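Local coordinates for protein hydroxyglutarate synthase (Pseudomonas putida, PDB 6W1G) that uses an iron(II) cofactor and molecular oxygen to decarboxylate and hydroxylate 2-oxoadipate to (R)-2-hydroxyglutarate, in D-lysine catabolism, at residues P261-Q266 with L394-F399; L56-E61 with R360-E365; L302-R307 with L356-Y361. One frame throughout, in Å; residues are numbered along the deposited sequence.

Interaction 1: residues P261-Q266 with L394-F399; sequences PILLRQ and LVYEDF
The hydroxyl of Tyr396, whose ring lies under Leu263, donates a hydrogen bond to the backbone carbonyl of Phe399, with Tyr396 OH 2.7 Å from Phe399 O. The donor stands 37° above the plane of that carbonyl rather than on a lone pair, and the bond ties the ring back to its own loop three residues on. CG of Tyr396 is anti to the backbone N (chi1 -171°), which carries the ring across to Leu263. There Leu263 CD2 sits 3.8 Å from the centroid of the Tyr396 ring, only 10° off its normal, a CH-pi contact over one face. The other face carries the backbone N of Asp398, 3.8 Å above the plane of the Tyr396 ring. Nearer the root of the side chain, Tyr396 CB lies 3.6 Å from Leu263 O.

Residues 261-266 run into strand 264-275, which pairs antiparallel with strand 288-298, the one that carries the metal ligand Glu294. Residues 394-399 belong to a long loop that also includes Val402, which binds 2-oxoadipate. Phe399 meets the ring of the metal ligand His70 edge-to-face, and its side chain comes within about 5 Å of the bound nickel. Replacing Tyr396 with a leucine would probably leave Leu263 CD2 without its aromatic face and the Phe399 carbonyl without its phenolic donor, setting the loop beside the metal freer to move.

Leu264 reaches farther along the loop, its CD2 3.5 Å from Asp398 O. Arg298 hydrogen-bonds the same carbonyl, and Arg114 pairs with the Asp398 carboxylate.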
loop_
_atom_site.group_PDB
_atom_site.type_symbol
_atom_site.label_atom_id
_atom_site.label_comp_id
_atom_site.label_asym_id
_atom_site.label_seq_id
_atom_site.Cartn_x
_atom_site.Cartn_y
_atom_site.Cartn_z
ATOM N N PRO A 261 5.894 -7.544 -14.065
ATOM C CA PRO A 261 5.914 -6.255 -13.371
ATOM C C PRO A 261 6.777 -6.283 -12.131
ATOM O O PRO A 261 6.930 -7.315 -11.463
ATOM C CB PRO A 261 4.427 -6.008 -13.065
ATOM C CG PRO A 261 3.752 -6.712 -14.270
ATOM C CD PRO A 261 4.527 -8.010 -14.330
ATOM N N ILE A 262 7.273 -5.102 -11.771
ATOM C CA ILE A 262 8.090 -4.880 -10.595
ATOM C C ILE A 262 7.499 -3.732 -9.777
ATOM O O ILE A 262 6.912 -2.790 -10.318
ATOM C CB ILE A 262 9.578 -4.616 -10.949
ATOM C CG1 ILE A 262 9.721 -3.402 -11.874
ATOM C CG2 ILE A 262 10.181 -5.875 -11.560
ATOM C CD1 ILE A 262 11.169 -3.142 -12.279
ATOM N N LEU A 263 7.686 -3.810 -8.453
ATOM C CA LEU A 263 7.142 -2.803 -7.538
ATOM C C LEU A 263 5.654 -2.642 -7.783
ATOM O O LEU A 263 4.902 -3.617 -7.668
ATOM C CB LEU A 263 7.930 -1.498 -7.573
ATOM C CG LEU A 263 9.403 -1.658 -7.190
ATOM C CD1 LEU A 263 10.093 -0.290 -7.156
ATOM C CD2 LEU A 263 9.596 -2.348 -5.872
ATOM N N LEU A 264 5.162 -1.426 -8.082
ATOM C CA LEU A 264 3.767 -1.234 -8.417
ATOM C C LEU A 264 3.692 -0.125 -9.461
ATOM O O LEU A 264 4.637 0.639 -9.640
ATOM C CB LEU A 264 2.905 -0.959 -7.199
ATOM C CG LEU A 264 3.141 0.337 -6.450
ATOM C CD1 LEU A 264 2.485 1.539 -7.109
ATOM C CD2 LEU A 264 2.605 0.213 -5.034
ATOM N N ARG A 265 2.531 -0.025 -10.104
ATOM C CA ARG A 265 2.181 1.082 -10.968
ATOM C C ARG A 265 0.905 1.698 -10.433
ATOM O O ARG A 265 0.050 0.988 -9.890
ATOM C CB ARG A 265 1.937 0.617 -12.378
ATOM C CG ARG A 265 3.120 -0.108 -12.995
ATOM C CD ARG A 265 2.889 -0.485 -14.460
ATOM N NE ARG A 265 3.062 0.696 -15.297
ATOM C CZ ARG A 265 2.497 0.898 -16.481
ATOM N NH1 ARG A 265 1.688 -0.002 -17.000
ATOM N NH2 ARG A 265 2.764 2.023 -17.150
ATOM N N GLN A 266 0.784 3.028 -10.521
ATOM C CA GLN A 266 -0.388 3.697 -9.968
ATOM C C GLN A 266 -0.728 4.967 -10.749
ATOM O O GLN A 266 0.147 5.607 -11.354
ATOM C CB GLN A 266 -0.195 4.087 -8.506
ATOM C CG GLN A 266 0.924 5.074 -8.289
ATOM C CD GLN A 266 1.292 5.365 -6.821
ATOM O OE1 GLN A 266 1.268 4.486 -5.928
ATOM N NE2 GLN A 266 1.669 6.611 -6.580
ATOM N N LEU A 394 7.529 -12.850 -5.649
ATOM C CA LEU A 394 6.848 -12.450 -4.427
ATOM C C LEU A 394 6.239 -11.080 -4.620
ATOM O O LEU A 394 6.973 -10.144 -4.934
ATOM C CB LEU A 394 7.871 -12.415 -3.306
ATOM C CG LEU A 394 7.326 -12.007 -1.934
ATOM C CD1 LEU A 394 6.285 -12.933 -1.424
ATOM C CD2 LEU A 394 8.503 -11.855 -0.962
ATOM N N VAL A 395 4.936 -10.946 -4.394
ATOM C CA VAL A 395 4.249 -9.677 -4.639
ATOM C C VAL A 395 4.709 -8.605 -3.676
ATOM O O VAL A 395 4.864 -8.831 -2.470
ATOM C CB VAL A 395 2.731 -9.882 -4.655
ATOM C CG1 VAL A 395 2.184 -10.424 -3.299
ATOM C CG2 VAL A 395 1.991 -8.595 -5.066
ATOM N N TYR A 396 4.851 -7.403 -4.214
ATOM C CA TYR A 396 5.227 -6.219 -3.446
ATOM C C TYR A 396 4.043 -5.727 -2.648
ATOM O O TYR A 396 2.955 -5.514 -3.202
ATOM C CB TYR A 396 5.673 -5.167 -4.455
ATOM C CG TYR A 396 6.297 -3.930 -3.817
ATOM C CD1 TYR A 396 7.423 -4.057 -3.018
ATOM C CD2 TYR A 396 5.794 -2.665 -4.042
ATOM C CE1 TYR A 396 8.057 -2.945 -2.457
ATOM C CE2 TYR A 396 6.412 -1.546 -3.512
ATOM C CZ TYR A 396 7.543 -1.710 -2.692
ATOM O OH TYR A 396 8.226 -0.664 -2.124
ATOM N N GLU A 397 4.261 -5.513 -1.356
ATOM C CA GLU A 397 3.243 -5.116 -0.404
ATOM C C GLU A 397 3.342 -3.673 0.030
ATOM O O GLU A 397 2.460 -3.199 0.774
ATOM C CB GLU A 397 3.360 -5.984 0.888
ATOM C CG GLU A 397 3.283 -7.451 0.619
ATOM C CD GLU A 397 1.911 -8.000 0.250
ATOM O OE1 GLU A 397 0.921 -7.228 0.175
ATOM O OE2 GLU A 397 1.831 -9.241 -0.010
ATOM N N ASP A 398 4.379 -2.959 -0.409
ATOM C CA ASP A 398 4.694 -1.599 0.070
ATOM C C ASP A 398 4.405 -0.576 -1.032
ATOM O O ASP A 398 3.498 -0.779 -1.845
ATOM C CB ASP A 398 6.097 -1.635 0.640
ATOM C CG ASP A 398 6.163 -2.587 1.813
ATOM O OD1 ASP A 398 5.536 -2.261 2.834
ATOM O OD2 ASP A 398 6.769 -3.673 1.679
ATOM N N PHE A 399 5.132 0.537 -1.021
ATOM C CA PHE A 399 4.777 1.682 -1.848
ATOM C C PHE A 399 6.012 2.172 -2.595
ATOM O O PHE A 399 7.149 1.757 -2.297
ATOM C CB PHE A 399 4.145 2.750 -0.965
ATOM C CG PHE A 399 2.851 2.249 -0.377
ATOM C CD1 PHE A 399 1.694 2.374 -1.086
ATOM C CD2 PHE A 399 2.803 1.553 0.813
ATOM C CE1 PHE A 399 0.510 1.865 -0.639
ATOM C CE2 PHE A 399 1.622 0.990 1.256
ATOM C CZ PHE A 399 0.462 1.200 0.574
#

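Interaction 2: residues L56-E61 with R360-E365; sequences LRWTGE and RYFATE
Trp58 slides past Phe362, in the opposite direction, and meets it from its CB outward. Trp58 CB is 4.1 Å from Phe362 CD2, where the two side chains first meet. Farther out on the indole, Trp58 CE3 presses on Phe362 CB at 3.6 Å. Next, Trp58 CZ3 brings the indole edge, near its plane, to the carbonyl of Ala363, 3.7 Å from Ala363 O. At the tip Trp58 CH2 touches Thr364 CG2 at 3.9 Å. The planes of the Trp58 and Phe362 rings are near parallel but slid apart, so they barely overlap.

The backbone of Trp58 fills the place over the phenyl instead: Trp58 O stands above one face of the Phe362 ring, offset toward its rim. Phe362 CZ in turn lies over the guanidinium of Arg360. Bent at chi3 (74°), the arginine turns its edge to the end of the helix, where Arg360 NH1 makes a weak hydrogen bond to Thr59 O at 3.0 Å; a water bridges Arg360 NH2 to the same carbonyl. Thr59 OG1 accepts from Glu61 N in an ST turn.

The C-terminal end of helix 50-59 thus rests on the two-stranded sheet of 359-363 and 389-393, where Trp58 also stacks on His390, while Tyr361 and Ala363 pack on helix 440-458.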
loop_
_atom_site.group_PDB
_atom_site.type_symbol
_atom_site.label_atom_id
_atom_site.label_comp_id
_atom_site.label_asym_id
_atom_site.label_seq_id
_atom_site.Cartn_x
_atom_site.Cartn_y
_atom_site.Cartn_z
ATOM N N LEU A 56 -1.121 -16.506 -9.998
ATOM C CA LEU A 56 -1.941 -16.155 -8.856
ATOM C C LEU A 56 -2.447 -17.381 -8.111
ATOM O O LEU A 56 -2.679 -17.326 -6.890
ATOM C CB LEU A 56 -3.107 -15.275 -9.321
ATOM C CG LEU A 56 -2.745 -13.960 -9.975
ATOM C CD1 LEU A 56 -3.922 -13.377 -10.694
ATOM C CD2 LEU A 56 -2.222 -12.951 -8.941
ATOM N N ARG A 57 -2.611 -18.509 -8.798
ATOM C CA ARG A 57 -2.950 -19.752 -8.125
ATOM C C ARG A 57 -1.779 -20.274 -7.286
ATOM O O ARG A 57 -1.964 -20.591 -6.115
ATOM C CB ARG A 57 -3.357 -20.813 -9.157
ATOM C CG ARG A 57 -3.762 -22.110 -8.537
ATOM C CD ARG A 57 -3.974 -23.253 -9.511
ATOM N NE ARG A 57 -2.764 -23.709 -10.173
ATOM C CZ ARG A 57 -1.857 -24.514 -9.630
ATOM N NH1 ARG A 57 -1.978 -24.971 -8.378
ATOM N NH2 ARG A 57 -0.817 -24.858 -10.356
ATOM N N TRP A 58 -0.570 -20.303 -7.852
ATOM C CA TRP A 58 0.585 -20.806 -7.111
ATOM C C TRP A 58 0.729 -20.068 -5.802
ATOM O O TRP A 58 1.031 -20.671 -4.770
ATOM C CB TRP A 58 1.884 -20.668 -7.906
ATOM C CG TRP A 58 2.069 -21.712 -8.942
ATOM C CD1 TRP A 58 2.016 -21.560 -10.283
ATOM C CD2 TRP A 58 2.370 -23.104 -8.717
ATOM N NE1 TRP A 58 2.246 -22.760 -10.944
ATOM C CE2 TRP A 58 2.450 -23.716 -9.981
ATOM C CE3 TRP A 58 2.566 -23.879 -7.576
ATOM C CZ2 TRP A 58 2.732 -25.085 -10.129
ATOM C CZ3 TRP A 58 2.842 -25.223 -7.722
ATOM C CH2 TRP A 58 2.910 -25.796 -8.972
ATOM N N THR A 59 0.646 -18.741 -5.842
ATOM C CA THR A 59 0.977 -17.940 -4.673
ATOM C C THR A 59 -0.196 -17.754 -3.729
ATOM O O THR A 59 -0.020 -17.193 -2.652
ATOM C CB THR A 59 1.452 -16.564 -5.112
ATOM O OG1 THR A 59 0.365 -15.912 -5.749
ATOM C CG2 THR A 59 2.670 -16.613 -6.020
ATOM N N GLY A 60 -1.373 -18.187 -4.138
ATOM C CA GLY A 60 -2.580 -17.981 -3.394
ATOM C C GLY A 60 -3.172 -16.606 -3.526
ATOM O O GLY A 60 -4.261 -16.362 -2.972
ATOM N N GLU A 61 -2.532 -15.698 -4.263
ATOM C CA GLU A 61 -3.081 -14.367 -4.397
ATOM C C GLU A 61 -4.446 -14.355 -5.071
ATOM O O GLU A 61 -5.215 -13.392 -4.879
ATOM C CB GLU A 61 -2.132 -13.491 -5.218
ATOM C CG GLU A 61 -0.853 -13.125 -4.509
ATOM C CD GLU A 61 0.086 -12.483 -5.511
ATOM O OE1 GLU A 61 -0.111 -11.280 -5.809
ATOM O OE2 GLU A 61 0.979 -13.213 -6.007
ATOM N N ARG A 360 8.917 -16.765 -4.457
ATOM C CA ARG A 360 8.475 -17.941 -3.698
ATOM C C ARG A 360 8.546 -19.163 -4.589
ATOM O O ARG A 360 8.275 -19.110 -5.786
ATOM C CB ARG A 360 7.035 -17.743 -3.167
ATOM C CG ARG A 360 6.933 -16.629 -2.166
ATOM C CD ARG A 360 5.445 -16.395 -1.750
ATOM N NE ARG A 360 4.998 -17.448 -0.868
ATOM C CZ ARG A 360 3.753 -17.868 -0.781
ATOM N NH1 ARG A 360 2.791 -17.315 -1.479
ATOM N NH2 ARG A 360 3.476 -18.874 0.041
ATOM N N TYR A 361 8.905 -20.255 -3.957
ATOM C CA TYR A 361 9.150 -21.535 -4.573
ATOM C C TYR A 361 8.124 -22.530 -4.070
ATOM O O TYR A 361 7.818 -22.541 -2.880
ATOM C CB TYR A 361 10.558 -22.019 -4.210
ATOM C CG TYR A 361 11.632 -21.115 -4.783
ATOM C CD1 TYR A 361 12.035 -19.944 -4.116
ATOM C CD2 TYR A 361 12.217 -21.380 -5.986
ATOM C CE1 TYR A 361 13.001 -19.117 -4.609
ATOM C CE2 TYR A 361 13.181 -20.548 -6.527
ATOM C CZ TYR A 361 13.558 -19.408 -5.847
ATOM O OH TYR A 361 14.509 -18.621 -6.385
ATOM N N PHE A 362 7.640 -23.408 -4.955
ATOM C CA PHE A 362 6.576 -24.347 -4.655
ATOM C C PHE A 362 6.885 -25.732 -5.215
ATOM O O PHE A 362 7.320 -25.870 -6.352
ATOM C CB PHE A 362 5.259 -23.859 -5.261
ATOM C CG PHE A 362 4.893 -22.468 -4.813
ATOM C CD1 PHE A 362 4.326 -22.230 -3.571
ATOM C CD2 PHE A 362 5.183 -21.369 -5.612
ATOM C CE1 PHE A 362 4.032 -20.953 -3.151
ATOM C CE2 PHE A 362 4.890 -20.086 -5.170
ATOM C CZ PHE A 362 4.316 -19.877 -3.960
ATOM N N ALA A 363 6.570 -26.761 -4.424
ATOM C CA ALA A 363 6.603 -28.117 -4.939
ATOM C C ALA A 363 5.489 -28.317 -5.954
ATOM O O ALA A 363 4.333 -27.981 -5.694
ATOM C CB ALA A 363 6.403 -29.072 -3.768
ATOM N N THR A 364 5.812 -28.905 -7.083
ATOM C CA THR A 364 4.823 -29.204 -8.093
ATOM C C THR A 364 4.222 -30.588 -7.882
ATOM O O THR A 364 4.709 -31.413 -7.120
ATOM C CB THR A 364 5.425 -29.138 -9.491
ATOM O OG1 THR A 364 6.315 -30.231 -9.602
ATOM C CG2 THR A 364 6.151 -27.834 -9.758
ATOM N N GLU A 365 3.144 -30.852 -8.607
ATOM C CA GLU A 365 2.562 -32.185 -8.569
ATOM C C GLU A 365 3.582 -33.232 -9.010
ATOM O O GLU A 365 3.672 -34.320 -8.408
ATOM C CB GLU A 365 1.305 -32.258 -9.411
ATOM C CG GLU A 365 0.160 -31.480 -8.818
ATOM C CD GLU A 365 -1.117 -31.606 -9.623
ATOM O OE1 GLU A 365 -1.121 -32.396 -10.589
ATOM O OE2 GLU A 365 -2.105 -30.929 -9.278
HETATM O O HOH W 1 0.737 -19.302 -0.239
#

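Interaction 3: residues L302-R307 with L356-Y361; sequences LTPKGR and LAYFRY
Leu356 O is the tight centre of this contact: it takes one hydrogen bond, from Thr303 N, and two weaker CA-H...O contacts. Thr303 N donates to Leu356 O at 3.1 Å, from well above the carbonyl plane and not on a lone pair. Of the CA-H...O contacts, Gly306 CA lies 3.4 Å from Leu356 O, while the one from Leu302 CA is well bent. A side chain at Gly306 would run straight into this oxygen, so the absence of one lets the first helical turn sit against the 356-357 backbone. Leu302 CD2 closes in as well, 3.3 Å from Leu356 O, and also packs on the methyl of Ala357, with which Leu302 forms a single backbone bridge.

Thr303 is the N-cap of helix 304-321. With OG1 set between the backbone N and the carbonyl carbon (chi1 62°), it accepts from Gly306 N at 3.1 Å and also bonds to Gly355 O. The same rotamer lays Thr303 CG2 over the face of Tyr358, 3.8 Å from the ring centroid and 9° off its normal.

On the solvent side lie Pro304 and Lys305. Pro304 only brings CD to within 3.5 Å of Tyr358 OH, the two side chains crossing at about a right angle. Lys305 runs its methylenes obliquely past Leu356, with Lys305 CG 3.8 Å from Leu356 CD2, and its ammonium bonds to Gln354 O.

The start of helix 304-321 is thereby joined to the lead-in of strand 359-363, while Pro304 and Tyr358 both touch Leu441 of helix 440-458 and Phe359 packs on helix 348-353.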
loop_
_atom_site.group_PDB
_atom_site.type_symbol
_atom_site.label_atom_id
_atom_site.label_comp_id
_atom_site.label_asym_id
_atom_site.label_seq_id
_atom_site.Cartn_x
_atom_site.Cartn_y
_atom_site.Cartn_z
ATOM N N LEU A 302 11.345 -6.140 -5.028
ATOM C CA LEU A 302 12.743 -6.061 -5.457
ATOM C C LEU A 302 13.701 -6.187 -4.288
ATOM O O LEU A 302 13.443 -5.703 -3.186
ATOM C CB LEU A 302 13.011 -4.758 -6.191
ATOM C CG LEU A 302 12.205 -4.531 -7.444
ATOM C CD1 LEU A 302 12.621 -3.269 -8.153
ATOM C CD2 LEU A 302 12.319 -5.770 -8.362
ATOM N N THR A 303 14.828 -6.845 -4.547
ATOM C CA THR A 303 15.930 -6.903 -3.614
ATOM C C THR A 303 16.616 -5.520 -3.568
ATOM O O THR A 303 16.364 -4.669 -4.401
ATOM C CB THR A 303 16.943 -7.950 -4.111
ATOM O OG1 THR A 303 17.406 -7.481 -5.356
ATOM C CG2 THR A 303 16.272 -9.307 -4.241
ATOM N N PRO A 304 17.577 -5.330 -2.668
ATOM C CA PRO A 304 18.403 -4.104 -2.712
ATOM C C PRO A 304 19.025 -3.865 -4.068
ATOM O O PRO A 304 19.019 -2.749 -4.585
ATOM C CB PRO A 304 19.425 -4.327 -1.587
ATOM C CG PRO A 304 18.685 -5.181 -0.597
ATOM C CD PRO A 304 17.816 -6.116 -1.460
ATOM N N LYS A 305 19.525 -4.933 -4.687
ATOM C CA LYS A 305 20.112 -4.807 -6.012
ATOM C C LYS A 305 19.084 -4.365 -7.045
ATOM O O LYS A 305 19.383 -3.512 -7.892
ATOM C CB LYS A 305 20.770 -6.123 -6.413
ATOM C CG LYS A 305 21.421 -6.081 -7.793
ATOM C CD LYS A 305 21.957 -7.461 -8.142
ATOM C CE LYS A 305 22.560 -7.501 -9.527
ATOM N NZ LYS A 305 23.101 -8.858 -9.835
ATOM N N GLY A 306 17.896 -4.986 -7.041
ATOM C CA GLY A 306 16.855 -4.583 -7.972
ATOM C C GLY A 306 16.400 -3.161 -7.741
ATOM O O GLY A 306 16.092 -2.450 -8.700
ATOM N N ARG A 307 16.326 -2.758 -6.465
ATOM C CA ARG A 307 15.932 -1.379 -6.140
ATOM C C ARG A 307 16.951 -0.388 -6.680
ATOM O O ARG A 307 16.577 0.677 -7.172
ATOM C CB ARG A 307 15.737 -1.218 -4.634
ATOM C CG ARG A 307 14.313 -1.508 -4.145
ATOM C CD ARG A 307 13.318 -0.408 -4.636
ATOM N NE ARG A 307 13.888 0.901 -4.285
ATOM C CZ ARG A 307 13.837 1.462 -3.079
ATOM N NH1 ARG A 307 13.209 0.858 -2.083
ATOM N NH2 ARG A 307 14.416 2.636 -2.862
ATOM N N LEU A 356 17.507 -9.919 -8.644
ATOM C CA LEU A 356 16.870 -8.612 -8.713
ATOM C C LEU A 356 15.548 -8.532 -7.977
ATOM O O LEU A 356 15.100 -7.439 -7.605
ATOM C CB LEU A 356 16.647 -8.215 -10.178
ATOM C CG LEU A 356 17.951 -8.096 -10.966
ATOM C CD1 LEU A 356 17.649 -7.912 -12.401
ATOM C CD2 LEU A 356 18.802 -6.977 -10.460
ATOM N N ALA A 357 14.879 -9.653 -7.779
ATOM C CA ALA A 357 13.566 -9.714 -7.184
ATOM C C ALA A 357 13.514 -10.868 -6.206
ATOM O O ALA A 357 14.323 -11.790 -6.279
ATOM C CB ALA A 357 12.464 -9.883 -8.198
ATOM N N TYR A 358 12.559 -10.813 -5.284
ATOM C CA TYR A 358 12.290 -11.923 -4.370
ATOM C C TYR A 358 11.261 -12.854 -4.995
ATOM O O TYR A 358 10.383 -12.423 -5.741
ATOM C CB TYR A 358 11.750 -11.392 -3.027
ATOM C CG TYR A 358 12.766 -10.623 -2.260
ATOM C CD1 TYR A 358 13.784 -11.258 -1.581
ATOM C CD2 TYR A 358 12.701 -9.227 -2.198
ATOM C CE1 TYR A 358 14.715 -10.533 -0.866
ATOM C CE2 TYR A 358 13.604 -8.490 -1.479
ATOM C CZ TYR A 358 14.640 -9.152 -0.815
ATOM O OH TYR A 358 15.586 -8.435 -0.134
ATOM N N PHE A 359 11.385 -14.135 -4.643
ATOM C CA PHE A 359 10.567 -15.212 -5.203
ATOM C C PHE A 359 9.994 -16.081 -4.125
ATOM O O PHE A 359 10.529 -16.196 -3.035
ATOM C CB PHE A 359 11.409 -16.051 -6.183
ATOM C CG PHE A 359 11.744 -15.299 -7.441
ATOM C CD1 PHE A 359 12.830 -14.423 -7.524
ATOM C CD2 PHE A 359 10.875 -15.380 -8.530
ATOM C CE1 PHE A 359 13.013 -13.653 -8.673
ATOM C CE2 PHE A 359 11.088 -14.631 -9.677
ATOM C CZ PHE A 359 12.124 -13.766 -9.743
ATOM N N ARG A 360 8.917 -16.765 -4.457
ATOM C CA ARG A 360 8.475 -17.941 -3.698
ATOM C C ARG A 360 8.546 -19.163 -4.589
ATOM O O ARG A 360 8.275 -19.110 -5.786
ATOM C CB ARG A 360 7.035 -17.743 -3.167
ATOM C CG ARG A 360 6.933 -16.629 -2.166
ATOM C CD ARG A 360 5.445 -16.395 -1.750
ATOM N NE ARG A 360 4.998 -17.448 -0.868
ATOM C CZ ARG A 360 3.753 -17.868 -0.781
ATOM N NH1 ARG A 360 2.791 -17.315 -1.479
ATOM N NH2 ARG A 360 3.476 -18.874 0.041
ATOM N N TYR A 361 8.905 -20.255 -3.957
ATOM C CA TYR A 361 9.150 -21.535 -4.573
ATOM C C TYR A 361 8.124 -22.530 -4.070
ATOM O O TYR A 361 7.818 -22.541 -2.880
ATOM C CB TYR A 361 10.558 -22.019 -4.210
ATOM C CG TYR A 361 11.632 -21.115 -4.783
ATOM C CD1 TYR A 361 12.035 -19.944 -4.116
ATOM C CD2 TYR A 361 12.217 -21.380 -5.986
ATOM C CE1 TYR A 361 13.001 -19.117 -4.609
ATOM C CE2 TYR A 361 13.181 -20.548 -6.527
ATOM C CZ TYR A 361 13.558 -19.408 -5.847
ATOM O OH TYR A 361 14.509 -18.621 -6.385
#

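Interactions 1 and 3 are buried, whereas the centre of interaction 2 lies at the surface, about 23 Å from the centre of the chain. Interaction 1, nearest the metal, is apolar packing of side chains on a ring and on backbone; interaction 3 relies on backbone atoms and a helix N-cap; interaction 2 mixes aromatic packing with a charged group and water at a helix C-terminus. Interactions 2 and 3 both end on the chain that forms strand 359-363: interaction 3 holds its lead-in, 356-358, and interaction 2 the strand itself, with Arg360 and Phe362. Interaction 1 meets both: Leu263 packs on Leu302, and Leu394 touches Arg360 while Leu394 N lies 2.9 Å from Tyr358 O, a probable hydrogen bond.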